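Local coordinates for protein beta-n-acetylhexosaminidase (Streptococcus pneumoniae, PDB 4AZI) that hydrolyses terminal, non-reducing N-acetylhexosamine residues from glycans, acting as an exo-beta-D-N-acetylglucosaminidase of glycoside hydrolase family 20, at residues F22-L27 against Q94-E99; I30-S35 against I101-S106; W250-W255 against L309-Y314; P305-Q308 against K313-E316. The protein carries 2 engineered substitutions. All coordinates share one frame; numbering follows the deposited sequence. Where two conformers were deposited one is given.

Contact 1 (F22-L27 against Q94-E99). With EDO (1,2-ethanediol), chain E.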
loop_
_atom_site.group_PDB
_atom_site.type_symbol
_atom_site.label_atom_id
_atom_site.label_comp_id
_atom_site.label_asym_id
_atom_site.label_seq_id
_atom_site.Cartn_x
_atom_site.Cartn_y
_atom_site.Cartn_z
ATOM N N PHE A 22 13.791 3.932 2.174
ATOM C CA PHE A 22 13.615 5.130 1.357
ATOM C C PHE A 22 13.716 6.334 2.288
ATOM O O PHE A 22 13.104 6.346 3.358
ATOM C CB PHE A 22 12.241 5.144 0.666
ATOM C CG PHE A 22 12.136 4.239 -0.534
ATOM C CD1 PHE A 22 11.949 2.872 -0.382
ATOM C CD2 PHE A 22 12.200 4.759 -1.825
ATOM C CE1 PHE A 22 11.852 2.036 -1.487
ATOM C CE2 PHE A 22 12.104 3.926 -2.936
ATOM C CZ PHE A 22 11.926 2.560 -2.762
ATOM N N THR A 23 14.480 7.349 1.898
ATOM C CA THR A 23 14.576 8.550 2.724
ATOM C C THR A 23 13.290 9.339 2.588
ATOM O O THR A 23 12.591 9.224 1.575
ATOM C CB THR A 23 15.741 9.478 2.298
ATOM O OG1 THR A 23 15.428 10.079 1.039
ATOM C CG2 THR A 23 17.051 8.713 2.198
ATOM N N LEU A 24 12.984 10.152 3.595
ATOM C CA LEU A 24 11.829 11.043 3.527
ATOM C C LEU A 24 11.825 11.894 2.252
ATOM O O LEU A 24 10.785 12.041 1.618
ATOM C CB LEU A 24 11.714 11.908 4.795
ATOM C CG LEU A 24 10.708 13.066 4.828
ATOM C CD1 LEU A 24 9.265 12.590 4.704
ATOM C CD2 LEU A 24 10.907 13.887 6.097
ATOM N N ASN A 25 12.977 12.444 1.867
ATOM C CA ASN A 25 13.051 13.219 0.627
ATOM C C ASN A 25 12.726 12.408 -0.627
ATOM O O ASN A 25 12.118 12.929 -1.560
ATOM C CB ASN A 25 14.401 13.927 0.482
ATOM C CG ASN A 25 14.499 15.172 1.350
ATOM O OD1 ASN A 25 13.487 15.785 1.692
ATOM N ND2 ASN A 25 15.719 15.547 1.720
ATOM N N GLN A 26 13.119 11.133 -0.645
ATOM C CA GLN A 26 12.790 10.264 -1.767
ATOM C C GLN A 26 11.277 10.081 -1.872
ATOM O O GLN A 26 10.725 10.115 -2.968
ATOM C CB GLN A 26 13.504 8.913 -1.658
ATOM C CG GLN A 26 14.961 8.954 -2.101
ATOM C CD GLN A 26 15.713 7.672 -1.788
ATOM O OE1 GLN A 26 15.501 7.051 -0.751
ATOM N NE2 GLN A 26 16.610 7.278 -2.687
ATOM N N LEU A 27 10.617 9.926 -0.727
ATOM C CA LEU A 27 9.172 9.700 -0.696
ATOM C C LEU A 27 8.390 10.967 -1.038
ATOM O O LEU A 27 7.388 10.901 -1.752
ATOM C CB LEU A 27 8.751 9.097 0.643
ATOM C CG LEU A 27 9.449 7.758 0.941
ATOM C CD1 LEU A 27 9.330 7.361 2.405
ATOM C CD2 LEU A 27 8.944 6.647 0.029
ATOM N N GLN A 94 8.822 8.833 13.604
ATOM C CA GLN A 94 7.450 9.315 13.705
ATOM C C GLN A 94 7.335 10.695 13.064
ATOM O O GLN A 94 6.396 10.955 12.312
ATOM C CB GLN A 94 6.978 9.354 15.161
ATOM C CG GLN A 94 5.603 10.001 15.333
ATOM C CD GLN A 94 4.888 9.587 16.608
ATOM O OE1 GLN A 94 5.246 8.598 17.246
ATOM N NE2 GLN A 94 3.867 10.351 16.983
ATOM N N ALA A 95 8.311 11.554 13.358
ATOM C CA ALA A 95 8.380 12.904 12.808
ATOM C C ALA A 95 8.423 12.917 11.280
ATOM O O ALA A 95 7.828 13.788 10.641
ATOM C CB ALA A 95 9.582 13.640 13.381
ATOM N N GLU A 96 9.132 11.956 10.697
ATOM C CA GLU A 96 9.237 11.869 9.245
ATOM C C GLU A 96 7.934 11.418 8.557
ATOM O O GLU A 96 7.529 12.009 7.552
ATOM C CB GLU A 96 10.412 10.978 8.837
ATOM C CG GLU A 96 11.783 11.555 9.161
ATOM C CD GLU A 96 12.910 10.589 8.860
ATOM O OE1 GLU A 96 12.756 9.378 9.131
ATOM O OE2 GLU A 96 13.958 11.038 8.345
ATOM N N VAL A 97 7.283 10.378 9.081
ATOM C CA VAL A 97 6.004 9.933 8.511
ATOM C C VAL A 97 4.923 11.008 8.709
ATOM O O VAL A 97 4.100 11.234 7.822
ATOM C CB VAL A 97 5.566 8.548 9.049
ATOM C CG1 VAL A 97 4.136 8.216 8.646
ATOM C CG2 VAL A 97 6.509 7.453 8.563
ATOM N N THR A 98 4.940 11.680 9.861
ATOM C CA THR A 98 3.989 12.772 10.128
ATOM C C THR A 98 4.140 13.867 9.058
ATOM O O THR A 98 3.145 14.321 8.486
ATOM C CB THR A 98 4.160 13.357 11.555
ATOM O OG1 THR A 98 4.057 12.301 12.517
ATOM C CG2 THR A 98 3.102 14.414 11.862
ATOM N N GLU A 99 5.385 14.253 8.778
ATOM C CA GLU A 99 5.694 15.252 7.750
ATOM C C GLU A 99 5.302 14.804 6.337
ATOM O O GLU A 99 4.824 15.616 5.548
ATOM C CB GLU A 99 7.180 15.640 7.787
ATOM C CG GLU A 99 7.616 16.547 6.637
ATOM C CD GLU A 99 8.975 17.207 6.846
ATOM O OE1 GLU A 99 9.692 16.837 7.801
ATOM O OE2 GLU A 99 9.325 18.104 6.055
HETATM C C1 EDO E . 0.947 9.846 18.006
HETATM O O1 EDO E . 2.030 9.821 18.939
HETATM C C2 EDO E . 0.570 11.299 17.748
HETATM O O2 EDO E . 0.500 11.512 16.334
HETATM O O HOH W 1 14.995 10.071 5.789
#
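L24 is the one residue of 22-27 that touches the helix 94-99, and it does so with both of its methyls. L24 CD1 rests 3.4 Å from the backbone O of E96. L24 CD2 is turned to the acidic side chains instead: it packs on the methylene CG of E96 at 3.9 Å and lies 3.6 Å from OE1 of E99, whose chain crosses the leucine at about a right angle. With L24 CG anti to the backbone N (chi1 170°), the fork is carried across to the neighbouring helix. A water adds a polar link, accepting from L24 N at 3.0 Å and donating to OE2 of E96 at 2.9 Å. The glutamate heads have partners further out: E96 OE1 takes the N-H of T93, and E99 OE2 forms a salt bridge with K28. Behind L24, T23 N-caps the helix: Q26 N donates to T23 OG1 and T23 N to Q26 OE1, a capping box. Helices 24-37 and 94-106 belong to the outer layer of the TIM barrel. The three touching residues are partly exposed, making this a surface join: a leucine laid against the E96 methylenes, the E96 carbonyl oxygen and the E99 carboxylate, while water and a lysine serve the acids.

Contact 2 (I30-S35 against I101-S106)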
loop_
_atom_site.group_PDB
_atom_site.type_symbol
_atom_site.label_atom_id
_atom_site.label_comp_id
_atom_site.label_asym_id
_atom_site.label_seq_id
_atom_site.Cartn_x
_atom_site.Cartn_y
_atom_site.Cartn_z
ATOM N N ILE A 30 8.327 11.218 -4.750
ATOM C CA ILE A 30 7.268 10.325 -5.236
ATOM C C ILE A 30 5.884 10.988 -5.117
ATOM O O ILE A 30 5.097 10.956 -6.065
ATOM C CB ILE A 30 7.303 8.959 -4.500
ATOM C CG1 ILE A 30 8.535 8.154 -4.942
ATOM C CG2 ILE A 30 6.004 8.174 -4.716
ATOM C CD1 ILE A 30 8.899 7.001 -4.028
ATOM N N VAL A 31 5.607 11.586 -3.953
ATOM C CA VAL A 31 4.379 12.366 -3.710
ATOM C C VAL A 31 4.206 13.468 -4.770
ATOM O O VAL A 31 3.129 13.606 -5.360
ATOM C CB VAL A 31 4.386 12.995 -2.287
ATOM C CG1 VAL A 31 3.373 14.127 -2.170
ATOM C CG2 VAL A 31 4.119 11.936 -1.228
ATOM N N ASP A 32 5.285 14.222 -4.998
ATOM C CA ASP A 32 5.366 15.267 -6.030
ATOM C C ASP A 32 5.011 14.753 -7.414
ATOM O O ASP A 32 4.196 15.352 -8.118
ATOM C CB ASP A 32 6.792 15.836 -6.104
ATOM C CG ASP A 32 7.141 16.712 -4.925
ATOM O OD1 ASP A 32 6.235 17.056 -4.141
ATOM O OD2 ASP A 32 8.333 17.069 -4.803
ATOM N N LYS A 33 5.655 13.653 -7.806
ATOM C CA LYS A 33 5.414 13.037 -9.100
ATOM C C LYS A 33 3.999 12.500 -9.208
ATOM O O LYS A 33 3.393 12.597 -10.266
ATOM C CB LYS A 33 6.424 11.919 -9.379
ATOM C CG LYS A 33 6.500 11.511 -10.841
ATOM C CD LYS A 33 7.006 12.658 -11.706
ATOM C CE LYS A 33 7.012 12.292 -13.178
ATOM N NZ LYS A 33 7.447 13.447 -14.023
ATOM N N ALA A 34 3.479 11.937 -8.119
ATOM C CA ALA A 34 2.090 11.461 -8.093
ATOM C C ALA A 34 1.107 12.620 -8.245
ATOM O O ALA A 34 0.134 12.523 -8.986
ATOM C CB ALA A 34 1.811 10.683 -6.819
ATOM N N SER A 35 1.383 13.719 -7.550
ATOM C CA SER A 35 0.541 14.913 -7.617
ATOM C C SER A 35 0.500 15.535 -9.015
ATOM O O SER A 35 -0.548 16.015 -9.450
ATOM C CB SER A 35 1.000 15.958 -6.603
ATOM O OG SER A 35 0.186 17.111 -6.703
ATOM N N ILE A 101 2.876 12.675 5.514
ATOM C CA ILE A 101 1.418 12.739 5.497
ATOM C C ILE A 101 0.886 14.175 5.348
ATOM O O ILE A 101 0.034 14.431 4.502
ATOM C CB ILE A 101 0.823 12.036 6.734
ATOM C CG1 ILE A 101 1.213 10.545 6.718
ATOM C CG2 ILE A 101 -0.695 12.215 6.778
ATOM C CD1 ILE A 101 0.745 9.752 7.924
ATOM N N GLU A 102 1.394 15.109 6.152
ATOM C CA GLU A 102 1.036 16.523 6.009
ATOM C C GLU A 102 1.368 17.031 4.610
ATOM O O GLU A 102 0.542 17.695 3.974
ATOM C CB GLU A 102 1.782 17.403 7.020
ATOM C CG GLU A 102 1.848 16.871 8.438
ATOM C CD GLU A 102 1.177 17.769 9.456
ATOM O OE1 GLU A 102 0.045 18.234 9.198
ATOM O OE2 GLU A 102 1.788 17.997 10.528
ATOM N N TYR A 103 2.588 16.731 4.151
ATOM C CA TYR A 103 3.090 17.190 2.843
ATOM C C TYR A 103 2.227 16.673 1.702
ATOM O O TYR A 103 1.848 17.433 0.800
ATOM C CB TYR A 103 4.542 16.741 2.642
ATOM C CG TYR A 103 5.182 17.197 1.347
ATOM C CD1 TYR A 103 5.730 18.473 1.232
ATOM C CD2 TYR A 103 5.259 16.342 0.240
ATOM C CE1 TYR A 103 6.326 18.894 0.049
ATOM C CE2 TYR A 103 5.850 16.756 -0.949
ATOM C CZ TYR A 103 6.385 18.034 -1.038
ATOM O OH TYR A 103 6.979 18.464 -2.206
ATOM N N ALA A 104 1.922 15.376 1.753
ATOM C CA ALA A 104 1.027 14.750 0.789
ATOM C C ALA A 104 -0.358 15.404 0.836
ATOM O O ALA A 104 -0.955 15.673 -0.214
ATOM C CB ALA A 104 0.934 13.252 1.032
ATOM N N LYS A 105 -0.842 15.686 2.048
ATOM C CA LYS A 105 -2.182 16.268 2.231
ATOM C C LYS A 105 -2.289 17.624 1.526
ATOM O O LYS A 105 -3.297 17.901 0.881
ATOM C CB LYS A 105 -2.546 16.377 3.718
ATOM C CG LYS A 105 -4.028 16.652 3.998
ATOM C CD LYS A 105 -4.283 16.863 5.483
ATOM C CE LYS A 105 -5.589 17.610 5.687
ATOM N NZ LYS A 105 -5.835 17.960 7.109
ATOM N N SER A 106 -1.223 18.431 1.608
ATOM C CA SER A 106 -1.173 19.755 0.971
ATOM C C SER A 106 -1.278 19.682 -0.557
ATOM O O SER A 106 -1.621 20.662 -1.222
ATOM C CB SER A 106 0.101 20.515 1.381
ATOM O OG SER A 106 1.249 19.994 0.733
#
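Y103 reaches across from helix 101-106 with its ring and hydroxyl, and D32 meets it at about a right angle. Y103 OH donates to D32 OD1 over 2.5 Å, a short bond, and OD1 receives it on the syn lone pair, the one on the side of OD2. The carboxylate approaches the ring at its edge, near the ring plane, although the two flat groups are turned 52° against each other. Setting CG of Y103 anti to the backbone N (chi1 -178°) swings the ring out toward helix 30-35, while the end of the D32 side chain swings toward helix 101-106. Beneath this polar pair, V31 CG1 comes obliquely to the ring, 3.8 Å from Y103 CD2. The same V31 methyl lies 3.8 Å from A104 CA, and CB of A104 touches both valine branches, with V31 CG2 at 4.1 Å. These are two neighbouring helices of the TIM barrel, 24-37 and 94-106, following the first and preceding the third strand of the closed parallel sheet. They run nearly parallel, the segment axes 10.0 Å apart at closest and crossing at -16°. With only a methyl on A104, V31 CA and A104 CA lie 6.1 Å apart. On the far flank of helix 30-35, K33 and A34 lean on helix 339-352.

Contact 3 (W250-W255 against L309-Y314). With OAN (O-(2-acetamido-2-deoxy D-glucopyranosylidene) amino-N-phenylcarbamate), chain C.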
loop_
_atom_site.group_PDB
_atom_site.type_symbol
_atom_site.label_atom_id
_atom_site.label_comp_id
_atom_site.label_asym_id
_atom_site.label_seq_id
_atom_site.Cartn_x
_atom_site.Cartn_y
_atom_site.Cartn_z
ATOM N N TRP A 250 -4.531 -8.741 -6.616
ATOM C CA TRP A 250 -3.366 -8.699 -7.488
ATOM C C TRP A 250 -3.249 -9.883 -8.426
ATOM O O TRP A 250 -2.668 -9.758 -9.493
ATOM C CB TRP A 250 -2.101 -8.523 -6.660
ATOM C CG TRP A 250 -1.795 -9.726 -5.826
ATOM C CD1 TRP A 250 -2.345 -10.067 -4.593
ATOM C CD2 TRP A 250 -0.892 -10.819 -6.161
ATOM N NE1 TRP A 250 -1.840 -11.258 -4.151
ATOM C CE2 TRP A 250 -0.964 -11.766 -5.043
ATOM C CE3 TRP A 250 -0.055 -11.098 -7.228
ATOM C CZ2 TRP A 250 -0.216 -12.928 -5.018
ATOM C CZ3 TRP A 250 0.693 -12.277 -7.195
ATOM C CH2 TRP A 250 0.611 -13.173 -6.118
ATOM N N SER A 251 -3.784 -11.039 -8.030
ATOM C CA SER A 251 -3.703 -12.278 -8.838
ATOM C C SER A 251 -4.642 -13.367 -8.301
ATOM O O SER A 251 -4.983 -13.380 -7.112
ATOM C CB SER A 251 -2.246 -12.784 -8.914
ATOM O OG SER A 251 -2.122 -14.086 -9.458
ATOM N N LYS A 252 -5.071 -14.264 -9.188
ATOM C CA LYS A 252 -5.870 -15.421 -8.788
ATOM C C LYS A 252 -4.949 -16.618 -8.517
ATOM O O LYS A 252 -5.395 -17.707 -8.153
ATOM C CB LYS A 252 -6.919 -15.755 -9.850
ATOM C CG LYS A 252 -7.909 -16.836 -9.434
ATOM C CD LYS A 252 -9.035 -17.015 -10.442
ATOM C CE LYS A 252 -8.692 -17.962 -11.593
ATOM N NZ LYS A 252 -8.619 -19.409 -11.201
ATOM N N GLY A 253 -3.661 -16.394 -8.701
ATOM C CA GLY A 253 -2.673 -17.357 -8.288
ATOM C C GLY A 253 -2.059 -18.131 -9.425
ATOM O O GLY A 253 -2.361 -17.934 -10.599
ATOM N N TRP A 254 -1.214 -19.059 -9.027
ATOM C CA TRP A 254 -0.322 -19.774 -9.904
ATOM C C TRP A 254 -0.656 -21.228 -9.687
ATOM O O TRP A 254 -1.452 -21.538 -8.795
ATOM C CB TRP A 254 1.088 -19.401 -9.463
ATOM C CG TRP A 254 2.224 -19.942 -10.284
ATOM C CD1 TRP A 254 3.332 -20.646 -9.817
ATOM C CD2 TRP A 254 2.422 -19.833 -11.737
ATOM N NE1 TRP A 254 4.176 -20.973 -10.848
ATOM C CE2 TRP A 254 3.692 -20.516 -12.028
ATOM C CE3 TRP A 254 1.706 -19.259 -12.790
ATOM C CZ2 TRP A 254 4.199 -20.614 -13.319
ATOM C CZ3 TRP A 254 2.228 -19.369 -14.088
ATOM C CH2 TRP A 254 3.446 -20.030 -14.343
ATOM N N TRP A 255 -0.090 -22.122 -10.506
ATOM C CA TRP A 255 -0.291 -23.569 -10.362
ATOM C C TRP A 255 -0.374 -23.975 -8.917
ATOM O O TRP A 255 0.605 -23.816 -8.185
ATOM C CB TRP A 255 0.879 -24.315 -10.987
ATOM C CG TRP A 255 1.069 -24.061 -12.457
ATOM C CD1 TRP A 255 1.747 -23.009 -13.056
ATOM C CD2 TRP A 255 0.595 -24.892 -13.569
ATOM N NE1 TRP A 255 1.716 -23.120 -14.422
ATOM C CE2 TRP A 255 1.042 -24.230 -14.795
ATOM C CE3 TRP A 255 -0.130 -26.070 -13.666
ATOM C CZ2 TRP A 255 0.766 -24.746 -16.046
ATOM C CZ3 TRP A 255 -0.407 -26.575 -14.933
ATOM C CH2 TRP A 255 0.033 -25.927 -16.094
ATOM N N LEU A 309 -9.567 -6.528 -13.446
ATOM C CA LEU A 309 -9.032 -7.316 -12.337
ATOM C C LEU A 309 -8.265 -8.513 -12.893
ATOM O O LEU A 309 -8.618 -9.042 -13.951
ATOM C CB LEU A 309 -10.144 -7.754 -11.379
ATOM C CG LEU A 309 -10.753 -6.615 -10.548
ATOM C CD1 LEU A 309 -12.177 -6.934 -10.141
ATOM C CD2 LEU A 309 -9.908 -6.306 -9.324
ATOM N N ALA A 310 -7.202 -8.912 -12.198
ATOM C CA ALA A 310 -6.373 -10.046 -12.626
ATOM C C ALA A 310 -7.217 -11.303 -12.781
ATOM O O ALA A 310 -8.112 -11.542 -11.979
ATOM C CB ALA A 310 -5.241 -10.281 -11.635
ATOM N N SER A 311 -6.901 -12.100 -13.806
ATOM C CA SER A 311 -7.657 -13.317 -14.182
ATOM C C SER A 311 -9.021 -13.066 -14.845
ATOM O O SER A 311 -9.803 -14.004 -15.051
ATOM C CB SER A 311 -7.799 -14.302 -13.001
ATOM O OG SER A 311 -8.846 -13.930 -12.112
ATOM N N THR A 312 -9.312 -11.807 -15.181
ATOM C CA THR A 312 -10.561 -11.468 -15.864
ATOM C C THR A 312 -10.316 -10.652 -17.123
ATOM O O THR A 312 -9.307 -9.944 -17.242
ATOM C CB THR A 312 -11.554 -10.677 -14.971
ATOM O OG1 THR A 312 -11.019 -9.376 -14.685
ATOM C CG2 THR A 312 -11.863 -11.421 -13.675
ATOM N N LYS A 313 -11.260 -10.754 -18.055
ATOM C CA LYS A 313 -11.207 -10.027 -19.317
ATOM C C LYS A 313 -12.251 -8.906 -19.297
ATOM O O LYS A 313 -13.463 -9.166 -19.325
ATOM C CB LYS A 313 -11.445 -10.990 -20.485
ATOM C CG LYS A 313 -11.412 -10.363 -21.868
ATOM C CD LYS A 313 -11.607 -11.431 -22.941
ATOM C CE LYS A 313 -11.721 -10.831 -24.333
ATOM N NZ LYS A 313 -10.526 -10.000 -24.644
ATOM N N TYR A 314 -11.766 -7.668 -19.219
ATOM C CA TYR A 314 -12.618 -6.484 -19.170
ATOM C C TYR A 314 -12.899 -5.999 -20.596
ATOM O O TYR A 314 -11.981 -5.970 -21.417
ATOM C CB TYR A 314 -11.924 -5.386 -18.356
ATOM C CG TYR A 314 -12.735 -4.122 -18.174
ATOM C CD1 TYR A 314 -13.649 -4.002 -17.129
ATOM C CD2 TYR A 314 -12.575 -3.033 -19.041
ATOM C CE1 TYR A 314 -14.402 -2.844 -16.960
ATOM C CE2 TYR A 314 -13.312 -1.864 -18.873
ATOM C CZ TYR A 314 -14.220 -1.776 -17.832
ATOM O OH TYR A 314 -14.957 -0.622 -17.666
HETATM C CAH OAN C . 0.853 -9.222 -2.649
HETATM C CAG OAN C . 2.173 -9.394 -3.415
HETATM O OAN OAN C . 2.314 -8.888 -4.519
HETATM N NAI OAN C . 3.103 -10.125 -2.797
HETATM C CAB OAN C . 4.449 -10.411 -3.337
HETATM C CAC OAN C . 5.386 -9.242 -3.028
HETATM O OAJ OAN C . 5.884 -9.375 -1.690
HETATM C CAD OAN C . 6.549 -9.193 -4.007
HETATM O OAK OAN C . 7.377 -8.101 -3.632
HETATM C CAE OAN C . 6.008 -8.967 -5.427
HETATM C CAF OAN C . 7.077 -8.946 -6.525
HETATM O OAM OAN C . 7.698 -10.230 -6.639
HETATM O OAL OAN C . 5.000 -9.941 -5.808
HETATM C CAA OAN C . 4.418 -10.724 -4.848
HETATM N NAY OAN C . 3.787 -11.800 -5.268
HETATM O OAQ OAN C . 3.804 -12.017 -6.614
HETATM C CAP OAN C . 3.776 -13.335 -6.974
HETATM O OAR OAN C . 3.716 -13.640 -8.166
HETATM N NAO OAN C . 3.822 -14.233 -5.978
HETATM C CAS OAN C . 3.763 -15.566 -6.127
HETATM C CAT OAN C . 2.828 -16.267 -5.366
HETATM C CAU OAN C . 2.723 -17.654 -5.475
HETATM C CAV OAN C . 3.556 -18.348 -6.352
HETATM C CAW OAN C . 4.500 -17.652 -7.119
HETATM C CAX OAN C . 4.608 -16.263 -7.006
#
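S251 and A310 bring the two loops together, their CA atoms 5.1 Å apart. One loop follows barrel strand 246-249, and the other, leading into strand 321-329, makes a type II beta turn from L309 to T312, so this contact joins two loops of the TIM barrel beside its ligand pocket. On the first loop, S251 OG accepts from G253 N in an ST turn. On the other, L309 O is gripped twice from one face of its plane, by T312 N and by T312 OG1. Between the loops the touching is by van der Waals contact: A310 CB lies 3.4 Å from W250 O and 3.8 Å from S251 CA, while K252 runs along S311, its CB 3.5 Å from S311 OG. The lysine chain then bends at chi3 and chi4 (85° and 72°), carrying its amine away.

The indole of W250 points the other way, toward the bound inhibitor. It is fixed by its NE1 bonding to D229, with S251 CB over one face. The methyl CAH of the ligand's acetamido group sits over the opposite face, offset toward the rim. At the far end of the indole, W250 CZ3 comes 3.2 Å from the carbamate-linking oxygen OAQ.

Contact 4 (P305-Q308 against K313-E316)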
loop_
_atom_site.group_PDB
_atom_site.type_symbol
_atom_site.label_atom_id
_atom_site.label_comp_id
_atom_site.label_asym_id
_atom_site.label_seq_id
_atom_site.Cartn_x
_atom_site.Cartn_y
_atom_site.Cartn_z
ATOM N N PRO A 305 -6.476 -3.089 -19.148
ATOM C CA PRO A 305 -7.349 -1.955 -18.831
ATOM C C PRO A 305 -7.332 -1.555 -17.350
ATOM O O PRO A 305 -7.082 -2.393 -16.470
ATOM C CB PRO A 305 -8.733 -2.443 -19.267
ATOM C CG PRO A 305 -8.454 -3.457 -20.332
ATOM C CD PRO A 305 -7.207 -4.158 -19.856
ATOM N N PHE A 306 -7.572 -0.270 -17.097
ATOM C CA PHE A 306 -7.523 0.324 -15.752
ATOM C C PHE A 306 -8.441 -0.426 -14.799
ATOM O O PHE A 306 -8.098 -0.643 -13.636
ATOM C CB PHE A 306 -7.941 1.803 -15.831
ATOM C CG PHE A 306 -7.955 2.522 -14.504
ATOM C CD1 PHE A 306 -6.815 3.145 -14.025
ATOM C CD2 PHE A 306 -9.131 2.611 -13.754
ATOM C CE1 PHE A 306 -6.832 3.832 -12.813
ATOM C CE2 PHE A 306 -9.153 3.290 -12.542
ATOM C CZ PHE A 306 -8.001 3.907 -12.075
ATOM N N ASN A 307 -9.609 -0.806 -15.297
ATOM C CA ASN A 307 -10.598 -1.505 -14.492
ATOM C C ASN A 307 -10.463 -3.032 -14.509
ATOM O O ASN A 307 -11.254 -3.725 -13.860
ATOM C CB ASN A 307 -12.020 -1.096 -14.919
ATOM C CG ASN A 307 -12.403 0.303 -14.444
ATOM O OD1 ASN A 307 -11.955 0.766 -13.395
ATOM N ND2 ASN A 307 -13.253 0.979 -15.219
ATOM N N GLN A 308 -9.471 -3.568 -15.223
ATOM C CA GLN A 308 -9.400 -5.028 -15.363
ATOM C C GLN A 308 -8.776 -5.728 -14.156
ATOM O O GLN A 308 -7.606 -5.550 -13.871
ATOM C CB GLN A 308 -8.691 -5.423 -16.652
ATOM C CG GLN A 308 -8.577 -6.919 -16.840
ATOM C CD GLN A 308 -8.221 -7.289 -18.259
ATOM O OE1 GLN A 308 -8.993 -7.048 -19.188
ATOM N NE2 GLN A 308 -7.048 -7.894 -18.434
ATOM N N LYS A 313 -11.260 -10.754 -18.055
ATOM C CA LYS A 313 -11.207 -10.027 -19.317
ATOM C C LYS A 313 -12.251 -8.906 -19.297
ATOM O O LYS A 313 -13.463 -9.166 -19.325
ATOM C CB LYS A 313 -11.445 -10.990 -20.485
ATOM C CG LYS A 313 -11.412 -10.363 -21.868
ATOM C CD LYS A 313 -11.607 -11.431 -22.941
ATOM C CE LYS A 313 -11.721 -10.831 -24.333
ATOM N NZ LYS A 313 -10.526 -10.000 -24.644
ATOM N N TYR A 314 -11.766 -7.668 -19.219
ATOM C CA TYR A 314 -12.618 -6.484 -19.170
ATOM C C TYR A 314 -12.899 -5.999 -20.596
ATOM O O TYR A 314 -11.981 -5.970 -21.417
ATOM C CB TYR A 314 -11.924 -5.386 -18.356
ATOM C CG TYR A 314 -12.735 -4.122 -18.174
ATOM C CD1 TYR A 314 -13.649 -4.002 -17.129
ATOM C CD2 TYR A 314 -12.575 -3.033 -19.041
ATOM C CE1 TYR A 314 -14.402 -2.844 -16.960
ATOM C CE2 TYR A 314 -13.312 -1.864 -18.873
ATOM C CZ TYR A 314 -14.220 -1.776 -17.832
ATOM O OH TYR A 314 -14.957 -0.622 -17.666
ATOM N N PRO A 315 -14.152 -5.588 -20.893
ATOM C CA PRO A 315 -15.304 -5.426 -20.012
ATOM C C PRO A 315 -16.256 -6.619 -19.913
ATOM O O PRO A 315 -17.272 -6.499 -19.240
ATOM C CB PRO A 315 -16.042 -4.242 -20.642
ATOM C CG PRO A 315 -15.756 -4.371 -22.106
ATOM C CD PRO A 315 -14.469 -5.146 -22.266
ATOM N N GLU A 316 -15.947 -7.741 -20.563
ATOM C CA GLU A 316 -16.778 -8.958 -20.453
ATOM C C GLU A 316 -17.093 -9.311 -18.996
ATOM O O GLU A 316 -18.223 -9.669 -18.661
ATOM C CB GLU A 316 -16.124 -10.152 -21.167
ATOM C CG GLU A 316 -16.889 -11.472 -21.039
ATOM C CD GLU A 316 -18.251 -11.467 -21.725
ATOM O OE1 GLU A 316 -18.402 -10.828 -22.790
ATOM O OE2 GLU A 316 -19.185 -12.114 -21.203
#
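Y314 N gives the shortest polar bond between these segments, donating to Q308 OE1 over 2.8 Å and nearly straight at 171°. The donor sits above the plane of the Q308 amide, not on a lone pair. Q308 has CG anti to its backbone N (chi1 179°), and its side chain slides past Y314 in the opposite direction, with Q308 CB 3.7 Å from Y314 CB.

The tyrosine ring then lies back over the turn. N307 CB sits over one face, a CH-pi contact 3.9 Å from the Y314 ring centroid and 24° off the normal, while P315 CB covers the opposite face, folded there after the cis peptide bond from Y314. N307 and Y314 run side by side and point the same way, and this brings N307 ND2 within 3.4 Å of Y314 OH for a weak hydrogen bond. N307 has its stronger partner in K9, bonded to OD1. From the other end of the turn, P305 CB packs obliquely at 3.9 Å from Y314 CD2.

The platform under the ring is a type I beta turn from P305 to Q308, closed by Q308 N on P305 O, in the loop between helix 294-303 and strand 321-329 of the barrel. One firm hydrogen bond, from Y314 N to Q308 OE1, and apolar cover on both faces thus hold Y314 against the turn, with its hydroxyl only lightly engaged by N307.

In the fold
From the N terminus, the chain runs through 22-27 into helix 24-37, passes the second barrel strand, and returns at helix 94-106. Contacts 1 and 2 close this excursion, pairing the same two helices at successive levels. Their segments alternate along the chain, so the contacts cross, with centres about 11 Å apart. Both are complete before contact 3 opens at 250-255, after the sixth strand; that contact spans the seventh strand to reach the loop before the eighth. Contact 4 is a short closure within that loop, whose second segment, 313-316, shares K313 and Y314 with contact 3. Contacts 1 and 3 lie on opposite sides of the chain's centre, about 34 Å apart between centres.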